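PDB 5D8M: metagenomic carboxyl esterase MGS0156 from Uncultured organism, which probably hydrolyses carboxylic ester bonds to an acid and an alcohol on an alpha/beta-hydrolase scaffold. Local coordinates for residues G62-L67 against N320-P325; V90-L95 against V162-A167; V100-L105 against L210-P215; S191-T196 against R262-I267; G277-A282 against A297-V302. All blocks are in the same frame, centred on the assembly; numbering follows the deposited sequence. Where two conformers were deposited one is given.

Contact 1: G62-L67 against N320-P325; sequences GILWRL and NSYPRP
I63 meets Y322 and P323 at an inverse gamma turn centred on P323, just before helix 324-338, the last helix of this alpha/beta-hydrolase fold. The partner is the long loop between helix 34-48 and strand 87-92. One hydrogen bond joins the two segments. Y322 OH donates to I63 O at 2.8 Å. The bond bends at the acceptor, with a C=O...donor angle of 131°, and the hydroxyl is tilted 30° from the carbonyl plane. The carbonyl oxygen lies at the rim of the phenol ring, near the ring plane. Y322 reaches it because CG is anti to the backbone N (chi1 -175°), which extends the ring toward the loop. The CD of P323 rests over one face of the same ring, offset toward its rim.

Beside the polar bond is a small apolar touch. I63 CG2 meets P323 CG at 3.9 Å, and the two side chains cross at about a right angle. M41 of helix 34-48 packs on both I63 and Y322, and the phenol also lies against P295 and A297. The site is buried.

The turn is held from its own side as well. R324 N bonds to Y322 O at 2.8 Å. R324 also has a salt bridge to D109. R324 NH2 lies in line with the N320 carbonyl and makes a hydrogen bond of 2.7 Å to N320 O.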
# COMPACT_ATOMS: atom_id res chain seq x y z
N GLY A 62 -4.14 16.65 9.57
CA GLY A 62 -4.90 15.61 10.25
C GLY A 62 -5.10 14.29 9.51
O GLY A 62 -4.86 13.22 10.06
N ILE A 63 -5.55 14.34 8.26
CA ILE A 63 -5.67 13.11 7.48
C ILE A 63 -4.56 12.96 6.44
O ILE A 63 -4.09 11.85 6.19
CB ILE A 63 -7.05 12.99 6.78
CG1 ILE A 63 -7.36 14.22 5.92
CG2 ILE A 63 -8.15 12.74 7.84
CD1 ILE A 63 -8.57 14.04 4.92
N LEU A 64 -4.16 14.07 5.83
CA LEU A 64 -3.19 14.05 4.74
C LEU A 64 -2.20 15.17 4.90
O LEU A 64 -2.60 16.34 4.97
CB LEU A 64 -3.89 14.20 3.39
CG LEU A 64 -4.88 13.10 3.00
CD1 LEU A 64 -5.80 13.61 1.88
CD2 LEU A 64 -4.09 11.85 2.52
N TRP A 65 -0.92 14.83 4.96
CA TRP A 65 0.13 15.84 5.13
C TRP A 65 0.10 16.82 3.99
O TRP A 65 -0.16 16.44 2.85
CB TRP A 65 1.52 15.19 5.20
CG TRP A 65 1.79 14.47 6.47
CD1 TRP A 65 1.71 13.12 6.68
CD2 TRP A 65 2.16 15.06 7.71
NE1 TRP A 65 2.03 12.83 7.98
CE2 TRP A 65 2.30 14.00 8.64
CE3 TRP A 65 2.39 16.37 8.14
CZ2 TRP A 65 2.68 14.22 9.97
CZ3 TRP A 65 2.76 16.58 9.47
CH2 TRP A 65 2.90 15.51 10.37
N ARG A 66 0.37 18.08 4.32
CA ARG A 66 0.49 19.13 3.32
C ARG A 66 1.95 19.33 2.93
O ARG A 66 2.61 20.18 3.50
CB ARG A 66 -0.05 20.46 3.84
CG ARG A 66 -1.51 20.45 4.22
CD ARG A 66 -1.87 21.65 5.10
NE ARG A 66 -1.32 21.51 6.45
CZ ARG A 66 -1.48 22.39 7.43
NH1 ARG A 66 -2.19 23.50 7.21
NH2 ARG A 66 -0.94 22.17 8.62
N LEU A 67 2.44 18.56 1.97
CA LEU A 67 3.77 18.76 1.43
C LEU A 67 3.74 19.96 0.50
O LEU A 67 2.66 20.42 0.13
CB LEU A 67 4.29 17.51 0.71
CG LEU A 67 5.19 16.60 1.57
CD1 LEU A 67 4.39 15.90 2.66
CD2 LEU A 67 5.98 15.60 0.73
N ASN A 320 -2.84 2.68 15.95
CA ASN A 320 -3.49 2.04 14.80
C ASN A 320 -4.71 2.80 14.28
O ASN A 320 -5.29 2.43 13.26
CB ASN A 320 -3.88 0.61 15.17
CG ASN A 320 -4.29 -0.23 13.97
OD1 ASN A 320 -5.43 -0.69 13.88
ND2 ASN A 320 -3.37 -0.42 13.06
N SER A 321 -5.10 3.84 15.00
CA SER A 321 -6.28 4.62 14.62
C SER A 321 -6.00 5.51 13.41
O SER A 321 -5.06 6.30 13.40
CB SER A 321 -6.75 5.49 15.79
OG SER A 321 -7.18 4.67 16.86
N TYR A 322 -6.82 5.35 12.37
CA TYR A 322 -6.76 6.17 11.17
C TYR A 322 -8.10 5.99 10.44
O TYR A 322 -8.69 4.92 10.52
CB TYR A 322 -5.59 5.79 10.24
CG TYR A 322 -5.48 6.74 9.08
CD1 TYR A 322 -4.88 7.99 9.23
CD2 TYR A 322 -6.03 6.42 7.84
CE1 TYR A 322 -4.81 8.88 8.18
CE2 TYR A 322 -5.97 7.31 6.78
CZ TYR A 322 -5.36 8.53 6.96
OH TYR A 322 -5.33 9.39 5.90
N PRO A 323 -8.59 7.03 9.73
CA PRO A 323 -9.87 6.83 9.02
C PRO A 323 -9.74 6.02 7.73
O PRO A 323 -9.92 6.56 6.63
CB PRO A 323 -10.33 8.27 8.71
CG PRO A 323 -9.06 9.08 8.69
CD PRO A 323 -8.20 8.45 9.78
N ARG A 324 -9.42 4.74 7.86
CA ARG A 324 -9.32 3.82 6.70
C ARG A 324 -10.60 3.78 5.82
O ARG A 324 -10.46 3.78 4.59
CB ARG A 324 -8.95 2.39 7.19
CG ARG A 324 -7.50 2.31 7.78
CD ARG A 324 -7.20 0.92 8.36
NE ARG A 324 -7.99 0.66 9.57
CZ ARG A 324 -7.59 1.00 10.79
NH1 ARG A 324 -8.35 0.73 11.84
NH2 ARG A 324 -6.43 1.61 10.96
N PRO A 325 -11.82 3.76 6.41
CA PRO A 325 -12.99 3.75 5.52
C PRO A 325 -13.05 4.96 4.61
O PRO A 325 -13.32 4.82 3.41
CB PRO A 325 -14.18 3.76 6.48
CG PRO A 325 -13.62 3.12 7.76
CD PRO A 325 -12.23 3.67 7.83

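Contact 2: V90-L95 against V162-A167; sequences VLVPGL and VDVLEA
V92 and V164 face each other. Both CB atoms point at the opposite segment, and the two forks meet at a slant. Each uses its CG2 branch. V92 CG2 lies 3.7 Å from V164 CG2. CG1 is anti to the backbone N in both (chi1 -177° in V92, 168° in V164), which leaves CG2 to make the touch. V164 CG2 also reaches V92 CB at 4.1 Å and V92 CG1 at 4.2 Å, so it sits against the whole fork of V92. I139 of helix 132-143 packs on V92, while F154 and T156 of strand 151-157 meet V164.

This is helix-on-sheet packing of the alpha/beta-hydrolase fold. Strand 87-92 runs parallel to strand 151-157, and helix 159-170 follows that neighbour after a tight turn, probably the nucleophile elbow as in other alpha/beta-hydrolases.

The polar link lies past the strand end. P93 O and D163 OD2 are 4.4 Å apart, and a water spans them. The water donates to P93 O at 2.6 Å and to D163 OD2 at 2.6 Å. The carboxylate is held elsewhere too. D163 OD1 takes S132 OG and a salt bridge from K159, and D163 OD2 takes N135 ND2.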
# COMPACT_ATOMS: atom_id res chain seq x y z
N VAL A 90 -9.96 -4.92 -5.62
CA VAL A 90 -9.25 -6.14 -5.29
C VAL A 90 -8.12 -5.79 -4.34
O VAL A 90 -7.14 -5.15 -4.72
CB VAL A 90 -8.72 -6.83 -6.56
CG1 VAL A 90 -8.07 -8.16 -6.18
CG2 VAL A 90 -9.89 -7.06 -7.55
N LEU A 91 -8.29 -6.20 -3.09
CA LEU A 91 -7.41 -5.86 -1.99
C LEU A 91 -6.29 -6.89 -1.87
O LEU A 91 -6.56 -8.06 -1.74
CB LEU A 91 -8.19 -5.80 -0.68
CG LEU A 91 -9.48 -4.98 -0.70
CD1 LEU A 91 -10.31 -5.18 0.61
CD2 LEU A 91 -9.13 -3.51 -0.90
N VAL A 92 -5.04 -6.45 -1.93
CA VAL A 92 -3.91 -7.34 -1.83
C VAL A 92 -3.00 -6.89 -0.71
O VAL A 92 -2.40 -5.81 -0.80
CB VAL A 92 -3.12 -7.39 -3.15
CG1 VAL A 92 -1.99 -8.40 -3.05
CG2 VAL A 92 -4.06 -7.69 -4.33
N PRO A 93 -2.85 -7.72 0.34
CA PRO A 93 -2.03 -7.34 1.50
C PRO A 93 -0.56 -7.63 1.32
O PRO A 93 -0.16 -8.16 0.29
CB PRO A 93 -2.60 -8.20 2.63
CG PRO A 93 -2.98 -9.45 1.93
CD PRO A 93 -3.54 -9.01 0.57
N GLY A 94 0.22 -7.34 2.35
CA GLY A 94 1.66 -7.45 2.27
C GLY A 94 2.33 -8.51 3.13
O GLY A 94 1.74 -9.54 3.46
N LEU A 95 3.59 -8.25 3.47
CA LEU A 95 4.43 -9.17 4.20
C LEU A 95 3.83 -9.49 5.57
O LEU A 95 3.46 -8.58 6.31
CB LEU A 95 5.84 -8.57 4.38
CG LEU A 95 6.95 -9.48 4.91
CD1 LEU A 95 7.25 -10.54 3.87
CD2 LEU A 95 8.19 -8.66 5.23
N VAL A 162 3.86 -4.80 -4.95
CA VAL A 162 4.81 -5.30 -5.93
C VAL A 162 4.51 -6.73 -6.30
O VAL A 162 4.86 -7.14 -7.39
CB VAL A 162 6.26 -5.15 -5.43
CG1 VAL A 162 6.57 -3.64 -5.30
CG2 VAL A 162 6.46 -5.83 -4.11
N ASP A 163 3.80 -7.47 -5.43
CA ASP A 163 3.17 -8.72 -5.85
C ASP A 163 2.29 -8.44 -7.10
O ASP A 163 2.36 -9.16 -8.09
CB ASP A 163 2.31 -9.32 -4.73
CG ASP A 163 3.12 -9.90 -3.55
OD1 ASP A 163 4.37 -10.03 -3.63
OD2 ASP A 163 2.46 -10.25 -2.54
N VAL A 164 1.49 -7.38 -7.06
CA VAL A 164 0.59 -7.06 -8.18
C VAL A 164 1.36 -6.56 -9.41
O VAL A 164 1.09 -7.00 -10.53
CB VAL A 164 -0.49 -6.02 -7.76
CG1 VAL A 164 -1.24 -5.46 -8.97
CG2 VAL A 164 -1.50 -6.66 -6.80
N LEU A 165 2.35 -5.68 -9.22
CA LEU A 165 3.14 -5.20 -10.36
C LEU A 165 3.86 -6.36 -11.06
O LEU A 165 3.92 -6.40 -12.29
CB LEU A 165 4.16 -4.14 -9.92
CG LEU A 165 3.60 -2.79 -9.44
CD1 LEU A 165 4.71 -1.72 -9.21
CD2 LEU A 165 2.51 -2.27 -10.40
N GLU A 166 4.41 -7.28 -10.29
CA GLU A 166 5.07 -8.42 -10.91
C GLU A 166 4.06 -9.27 -11.68
O GLU A 166 4.36 -9.80 -12.75
CB GLU A 166 5.80 -9.27 -9.86
CG GLU A 166 6.96 -8.48 -9.20
CD GLU A 166 8.16 -9.32 -8.75
OE1 GLU A 166 8.16 -10.57 -8.90
OE2 GLU A 166 9.13 -8.71 -8.24
N ALA A 167 2.84 -9.38 -11.15
CA ALA A 167 1.78 -10.11 -11.85
C ALA A 167 1.43 -9.42 -13.18
O ALA A 167 1.32 -10.07 -14.22
CB ALA A 167 0.55 -10.21 -10.95
O HOH W 1 1.56 -10.10 -0.14

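Contact 3: V100-L105 against L210-P215; sequences VSESSL and LSSCPP
S212 buries the largest area here, S101 and E102 less. The three meet near the surface, between the loop after strand 87-92 and the loop that links helices 199-207 and 220-223.

The CB of S212 points at the other loop, but OG only grazes it. S212 OG lies 4.1 Å from S101 OG, too far for a hydrogen bond. S212 OG is 4.2 Å from E102 CG, the first methylene beyond CB. E102 bends at chi2 (-75°), so it meets S212 with its aliphatic part, and its carboxylate is carried off along another line.

S101 works through water instead. S101 CB points at the partner loop, and OG stands between the backbone N and the carbonyl carbon (chi1 65°). A water lies 2.5 Å from S101 OG and donates to S212 O at 2.8 Å. S101 OG also has a weak hydrogen bond to E98 O.

The backbone around S101 is a tight turn. V100 O accepts from S103 N and from S104 N, each at 2.9 Å. On the far side, V100 and S103 touch L313 of helix 312-316. In the partner loop, R129 bonds to the carbonyls of C213 and P214.

Next to this light contact is the disulfide between C99 and C213, a covalent tie between the same two loops. The direct touches are long and the one bridge is a water. This suggests that the disulfide, more than the serines, probably holds the loops together.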
# COMPACT_ATOMS: atom_id res chain seq x y z
N VAL A 100 -1.05 -12.86 10.49
CA VAL A 100 -1.84 -12.23 11.55
C VAL A 100 -3.31 -12.14 11.16
O VAL A 100 -4.04 -11.31 11.69
CB VAL A 100 -1.30 -10.81 11.92
CG1 VAL A 100 0.11 -10.92 12.53
CG2 VAL A 100 -1.30 -9.87 10.73
N SER A 101 -3.75 -13.02 10.25
CA SER A 101 -5.13 -12.96 9.75
C SER A 101 -6.19 -13.09 10.85
O SER A 101 -7.29 -12.60 10.68
CB SER A 101 -5.38 -14.04 8.70
OG SER A 101 -5.26 -15.33 9.27
N GLU A 102 -5.86 -13.73 11.97
CA GLU A 102 -6.82 -13.84 13.07
C GLU A 102 -7.09 -12.50 13.76
O GLU A 102 -8.14 -12.30 14.38
CB GLU A 102 -6.32 -14.85 14.11
CG GLU A 102 -6.46 -16.28 13.69
CD GLU A 102 -7.89 -16.78 13.75
OE1 GLU A 102 -8.42 -17.20 12.70
OE2 GLU A 102 -8.47 -16.76 14.86
N SER A 103 -6.12 -11.60 13.65
CA SER A 103 -6.17 -10.30 14.31
C SER A 103 -6.49 -9.18 13.32
O SER A 103 -7.03 -8.14 13.71
CB SER A 103 -4.83 -9.99 15.01
OG SER A 103 -4.40 -11.09 15.77
N SER A 104 -6.13 -9.37 12.06
CA SER A 104 -6.23 -8.26 11.10
C SER A 104 -6.36 -8.72 9.66
O SER A 104 -5.58 -9.55 9.22
CB SER A 104 -4.99 -7.36 11.22
OG SER A 104 -5.09 -6.23 10.35
N LEU A 105 -7.33 -8.16 8.95
CA LEU A 105 -7.48 -8.36 7.52
C LEU A 105 -7.47 -7.00 6.84
O LEU A 105 -8.06 -6.06 7.37
CB LEU A 105 -8.79 -9.08 7.18
CG LEU A 105 -8.93 -10.48 7.77
CD1 LEU A 105 -10.36 -11.01 7.53
CD2 LEU A 105 -7.86 -11.40 7.12
N LEU A 210 3.96 -21.90 11.77
CA LEU A 210 2.91 -21.00 12.23
C LEU A 210 1.58 -21.54 11.73
O LEU A 210 1.48 -21.98 10.57
CB LEU A 210 3.15 -19.57 11.74
CG LEU A 210 4.43 -18.80 12.15
CD1 LEU A 210 4.53 -17.52 11.37
CD2 LEU A 210 4.48 -18.51 13.65
N SER A 211 0.56 -21.50 12.57
CA SER A 211 -0.71 -22.11 12.22
C SER A 211 -1.54 -21.25 11.26
O SER A 211 -2.58 -21.69 10.77
CB SER A 211 -1.52 -22.40 13.50
OG SER A 211 -1.80 -21.20 14.19
N SER A 212 -1.08 -20.04 10.97
CA SER A 212 -1.83 -19.14 10.10
C SER A 212 -1.14 -18.80 8.77
O SER A 212 -1.74 -18.16 7.92
CB SER A 212 -2.15 -17.84 10.83
OG SER A 212 -3.26 -18.03 11.70
N CYS A 213 0.10 -19.22 8.58
CA CYS A 213 0.76 -18.96 7.29
C CYS A 213 1.82 -20.03 7.03
O CYS A 213 2.56 -20.43 7.93
CB CYS A 213 1.35 -17.53 7.24
SG CYS A 213 2.58 -17.16 8.51
N PRO A 214 1.87 -20.53 5.79
CA PRO A 214 2.85 -21.57 5.45
C PRO A 214 4.24 -20.94 5.40
O PRO A 214 4.34 -19.75 5.19
CB PRO A 214 2.39 -22.04 4.05
CG PRO A 214 1.71 -20.83 3.48
CD PRO A 214 1.03 -20.14 4.64
N PRO A 215 5.30 -21.74 5.60
CA PRO A 215 6.67 -21.23 5.50
C PRO A 215 7.09 -20.89 4.07
O PRO A 215 6.55 -21.45 3.11
CB PRO A 215 7.51 -22.40 6.01
CG PRO A 215 6.66 -23.62 5.71
CD PRO A 215 5.25 -23.19 5.90
O HOH W 2 -4.34 -17.04 7.74

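Contact 4: S191-T196 against R262-I267; sequences SPLAET and RPFYDI
L193, in the short, weakly bonded helix about 193-196, packs on F264 and I267 of helix 262-269. Both helices belong to the segments outside the parallel sheet of the alpha/beta-hydrolase fold.

The tight part is the isobutyl fork of L193. Its CB points at the partner helix, and CG lies anti to the carbonyl carbon (chi1 -65°). The two methyls split the work. L193 CD1 sits 3.8 Å from F264 CB, at the root of the phenyl side chain, and approaches the ring on a slant. L193 CD2 lies between the branches of I267, 4.0 Å from I267 CG2 and 4.0 Å from I267 CD1. F264 and I267 are three residues apart, so the leucine touches two residues about one turn apart on the same side of the helix. L278 and L268 also pack on L193, and this end is buried.

The packing loosens toward T196, which is exposed. I267, also exposed, forms the outer border of the tight part. T196 CB points at the helix, but T196 CG2 stays 4.6 Å from I267 CD1.

Polar bonds serve the short helix itself. S191 OG accepts from L193 N at 3.2 Å, a capping bond, and also bonds to L278 O. P192 O takes two donors from opposite faces of its plane. E195 N is one, 3.0 Å from P192 O. T196 OG1 is the other, 3.1 Å from P192 O and 41° out of the carbonyl plane.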
# COMPACT_ATOMS: atom_id res chain seq x y z
N SER A 191 12.73 -1.81 0.74
CA SER A 191 13.08 -1.09 1.96
C SER A 191 14.50 -1.46 2.35
O SER A 191 14.87 -2.63 2.24
CB SER A 191 12.10 -1.43 3.11
OG SER A 191 12.55 -0.86 4.35
N PRO A 192 15.30 -0.48 2.82
CA PRO A 192 16.63 -0.88 3.27
C PRO A 192 16.59 -1.83 4.47
O PRO A 192 17.56 -2.53 4.72
CB PRO A 192 17.30 0.45 3.64
CG PRO A 192 16.19 1.44 3.77
CD PRO A 192 15.06 0.97 2.94
N LEU A 193 15.47 -1.87 5.18
CA LEU A 193 15.35 -2.77 6.32
C LEU A 193 15.43 -4.23 5.89
O LEU A 193 15.85 -5.08 6.66
CB LEU A 193 14.04 -2.52 7.07
CG LEU A 193 13.92 -1.14 7.74
CD1 LEU A 193 12.52 -0.97 8.31
CD2 LEU A 193 14.97 -0.92 8.81
N ALA A 194 15.04 -4.54 4.65
CA ALA A 194 15.12 -5.92 4.18
C ALA A 194 16.58 -6.42 4.18
O ALA A 194 16.84 -7.61 4.28
CB ALA A 194 14.49 -6.07 2.79
N GLU A 195 17.53 -5.50 4.09
CA GLU A 195 18.93 -5.90 4.10
C GLU A 195 19.55 -5.77 5.48
O GLU A 195 20.62 -6.29 5.73
CB GLU A 195 19.74 -5.08 3.10
CG GLU A 195 19.49 -5.42 1.64
CD GLU A 195 20.41 -6.50 1.12
OE1 GLU A 195 21.00 -7.26 1.93
OE2 GLU A 195 20.55 -6.59 -0.13
N THR A 196 18.88 -5.07 6.39
CA THR A 196 19.48 -4.73 7.69
C THR A 196 19.76 -5.93 8.59
O THR A 196 20.75 -5.95 9.33
CB THR A 196 18.58 -3.74 8.47
OG1 THR A 196 18.41 -2.55 7.70
CG2 THR A 196 19.19 -3.37 9.80
N ARG A 262 8.45 1.82 16.05
CA ARG A 262 9.40 2.88 16.35
C ARG A 262 10.88 2.51 16.20
O ARG A 262 11.63 3.32 15.69
CB ARG A 262 9.17 3.43 17.76
CG ARG A 262 7.87 4.19 17.86
CD ARG A 262 7.89 5.17 19.03
NE ARG A 262 6.59 5.78 19.19
CZ ARG A 262 5.71 5.44 20.13
NH1 ARG A 262 6.02 4.52 21.04
NH2 ARG A 262 4.53 6.06 20.18
N PRO A 263 11.29 1.31 16.64
CA PRO A 263 12.71 1.01 16.40
C PRO A 263 13.10 1.02 14.91
O PRO A 263 14.24 1.37 14.58
CB PRO A 263 12.87 -0.39 16.99
CG PRO A 263 11.83 -0.47 18.06
CD PRO A 263 10.65 0.28 17.49
N PHE A 264 12.17 0.65 14.04
CA PHE A 264 12.45 0.61 12.61
C PHE A 264 12.32 2.00 12.04
O PHE A 264 13.12 2.41 11.21
CB PHE A 264 11.53 -0.40 11.90
CG PHE A 264 11.57 -1.76 12.54
CD1 PHE A 264 12.66 -2.60 12.33
CD2 PHE A 264 10.58 -2.16 13.43
CE1 PHE A 264 12.74 -3.85 12.97
CE2 PHE A 264 10.64 -3.42 14.07
CZ PHE A 264 11.71 -4.26 13.84
N TYR A 265 11.31 2.74 12.51
CA TYR A 265 11.20 4.16 12.19
C TYR A 265 12.52 4.90 12.47
O TYR A 265 12.93 5.76 11.70
CB TYR A 265 10.08 4.81 13.01
CG TYR A 265 10.02 6.31 12.84
CD1 TYR A 265 9.25 6.88 11.83
CD2 TYR A 265 10.71 7.15 13.69
CE1 TYR A 265 9.20 8.26 11.68
CE2 TYR A 265 10.66 8.51 13.55
CZ TYR A 265 9.91 9.06 12.55
OH TYR A 265 9.87 10.43 12.43
N ASP A 266 13.15 4.56 13.59
CA ASP A 266 14.34 5.26 14.03
C ASP A 266 15.52 4.98 13.10
O ASP A 266 16.34 5.86 12.87
CB ASP A 266 14.70 4.87 15.47
CG ASP A 266 13.76 5.50 16.52
OD1 ASP A 266 13.03 6.47 16.19
OD2 ASP A 266 13.79 5.04 17.67
N ILE A 267 15.60 3.78 12.55
CA ILE A 267 16.62 3.48 11.58
C ILE A 267 16.43 4.31 10.31
O ILE A 267 17.37 4.96 9.83
CB ILE A 267 16.62 1.99 11.22
CG1 ILE A 267 16.99 1.18 12.46
CG2 ILE A 267 17.63 1.72 10.10
CD1 ILE A 267 16.84 -0.31 12.26

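Contact 5: G277-A282 against A297-V302; sequences GLVIAA and ADHLAV
L278 and V279 pack against the imidazole of H299, mostly through apolar contact. A CH-pi contact is the main one. L278 CB stands over one ring face, 4.2 Å from the centroid of H299 and 11° off the ring normal. The rest of the leucine crosses the histidine at about a right angle, with L278 CD1 3.6 Å from H299 CD2. V279 comes in on a slant from the same side of the ring plane, shifted toward CE1, its CG2 3.7 Å from H299 CE1. H299 presents its ring this way because CG is anti to the backbone N (chi1 -168°).

Hydrogen bonds fix the ring from outside the two segments. H299 ND1 bonds to D276 OD2, and H299 NE2 has a weak bond to S158 OG. This chain of contacts is consistent with the Ser-His-Asp triad of the alpha/beta-hydrolase fold. D276 OD1 also takes the backbone N of L278 and of V279, so the residue that holds the histidine also shapes the loop packed on it.

An Asx motif sets the turn after H299. D298 OD1 accepts from A301 N at 2.9 Å, and D298 OD2 bonds to S258 N.

The contact spans strand 290-293, with one loop before it and one after. H299 O bonds to H157 at the end of strand 151-157, and A301 O bonds to R324 of helix 324-338.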
# COMPACT_ATOMS: atom_id res chain seq x y z
N GLY A 277 7.62 3.83 9.13
CA GLY A 277 8.13 2.82 10.03
C GLY A 277 8.87 1.74 9.27
O GLY A 277 9.86 1.23 9.76
N LEU A 278 8.40 1.41 8.06
CA LEU A 278 8.98 0.30 7.31
C LEU A 278 9.33 0.71 5.88
O LEU A 278 10.27 0.18 5.30
CB LEU A 278 8.03 -0.93 7.29
CG LEU A 278 7.73 -1.58 8.66
CD1 LEU A 278 6.77 -2.76 8.55
CD2 LEU A 278 9.03 -2.03 9.34
N VAL A 279 8.59 1.66 5.33
CA VAL A 279 8.82 2.16 3.97
C VAL A 279 9.05 3.67 3.98
O VAL A 279 8.27 4.42 4.56
CB VAL A 279 7.60 1.83 3.04
CG1 VAL A 279 7.88 2.25 1.57
CG2 VAL A 279 7.25 0.34 3.14
N ILE A 280 10.13 4.12 3.34
CA ILE A 280 10.38 5.55 3.05
C ILE A 280 9.43 6.09 1.95
O ILE A 280 9.19 5.43 0.94
CB ILE A 280 11.86 5.73 2.60
CG1 ILE A 280 12.83 5.23 3.69
CG2 ILE A 280 12.15 7.18 2.22
CD1 ILE A 280 14.27 5.07 3.22
N ALA A 281 8.90 7.30 2.14
CA ALA A 281 7.86 7.81 1.24
C ALA A 281 8.33 7.89 -0.22
O ALA A 281 7.59 7.51 -1.13
CB ALA A 281 7.38 9.17 1.70
N ALA A 282 9.57 8.33 -0.44
CA ALA A 282 10.15 8.36 -1.79
C ALA A 282 10.34 6.96 -2.43
O ALA A 282 10.56 6.86 -3.64
CB ALA A 282 11.50 9.13 -1.76
N ALA A 297 -0.20 8.67 9.06
CA ALA A 297 -0.47 7.37 9.63
C ALA A 297 0.80 6.55 9.49
O ALA A 297 1.57 6.78 8.53
CB ALA A 297 -1.66 6.68 8.87
N ASP A 298 1.02 5.57 10.37
CA ASP A 298 2.19 4.73 10.20
C ASP A 298 1.81 3.56 9.27
O ASP A 298 0.68 3.48 8.80
CB ASP A 298 2.77 4.25 11.57
CG ASP A 298 1.81 3.32 12.36
OD1 ASP A 298 1.04 2.53 11.75
OD2 ASP A 298 1.88 3.31 13.62
N HIS A 299 2.77 2.69 9.00
CA HIS A 299 2.61 1.63 8.02
C HIS A 299 1.36 0.78 8.22
O HIS A 299 0.69 0.42 7.26
CB HIS A 299 3.85 0.73 8.05
CG HIS A 299 3.93 -0.22 6.90
ND1 HIS A 299 4.16 0.20 5.60
CD2 HIS A 299 3.81 -1.57 6.84
CE1 HIS A 299 4.19 -0.85 4.81
NE2 HIS A 299 3.98 -1.93 5.53
N LEU A 300 1.04 0.46 9.47
CA LEU A 300 -0.09 -0.43 9.74
C LEU A 300 -1.41 0.33 9.85
O LEU A 300 -2.46 -0.13 9.38
CB LEU A 300 0.18 -1.22 11.02
CG LEU A 300 1.33 -2.20 10.85
CD1 LEU A 300 1.57 -2.93 12.18
CD2 LEU A 300 1.06 -3.20 9.73
N ALA A 301 -1.37 1.51 10.42
CA ALA A 301 -2.61 2.28 10.62
C ALA A 301 -3.29 2.63 9.30
O ALA A 301 -4.51 2.70 9.22
CB ALA A 301 -2.31 3.55 11.42
N VAL A 302 -2.52 2.86 8.26
CA VAL A 302 -3.12 3.33 7.01
C VAL A 302 -4.00 2.24 6.35
O VAL A 302 -4.85 2.56 5.53
CB VAL A 302 -2.00 3.84 6.04
CG1 VAL A 302 -1.16 2.65 5.48
CG2 VAL A 302 -2.60 4.70 4.92

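From the N terminus, contact 1 opens first and closes last. It ties the loop after helix 34-48 to the start of helix 324-338, and all the other contacts lie within that span. Contact 2 joins strand 87-92 to helix 159-170. Contact 3 opens before contact 2 closes, so the two cross, and it joins two surface loops. Contact 4 opens inside contact 3 and closes after it, a second crossing, and pairs helices 193-196 and 262-269. Contact 5 follows contacts 2, 3 and 4 in series and closes a short loop over strand 290-293. In space contact 5 touches both contact 1 and contact 4, its centre about 11 Å from each of theirs.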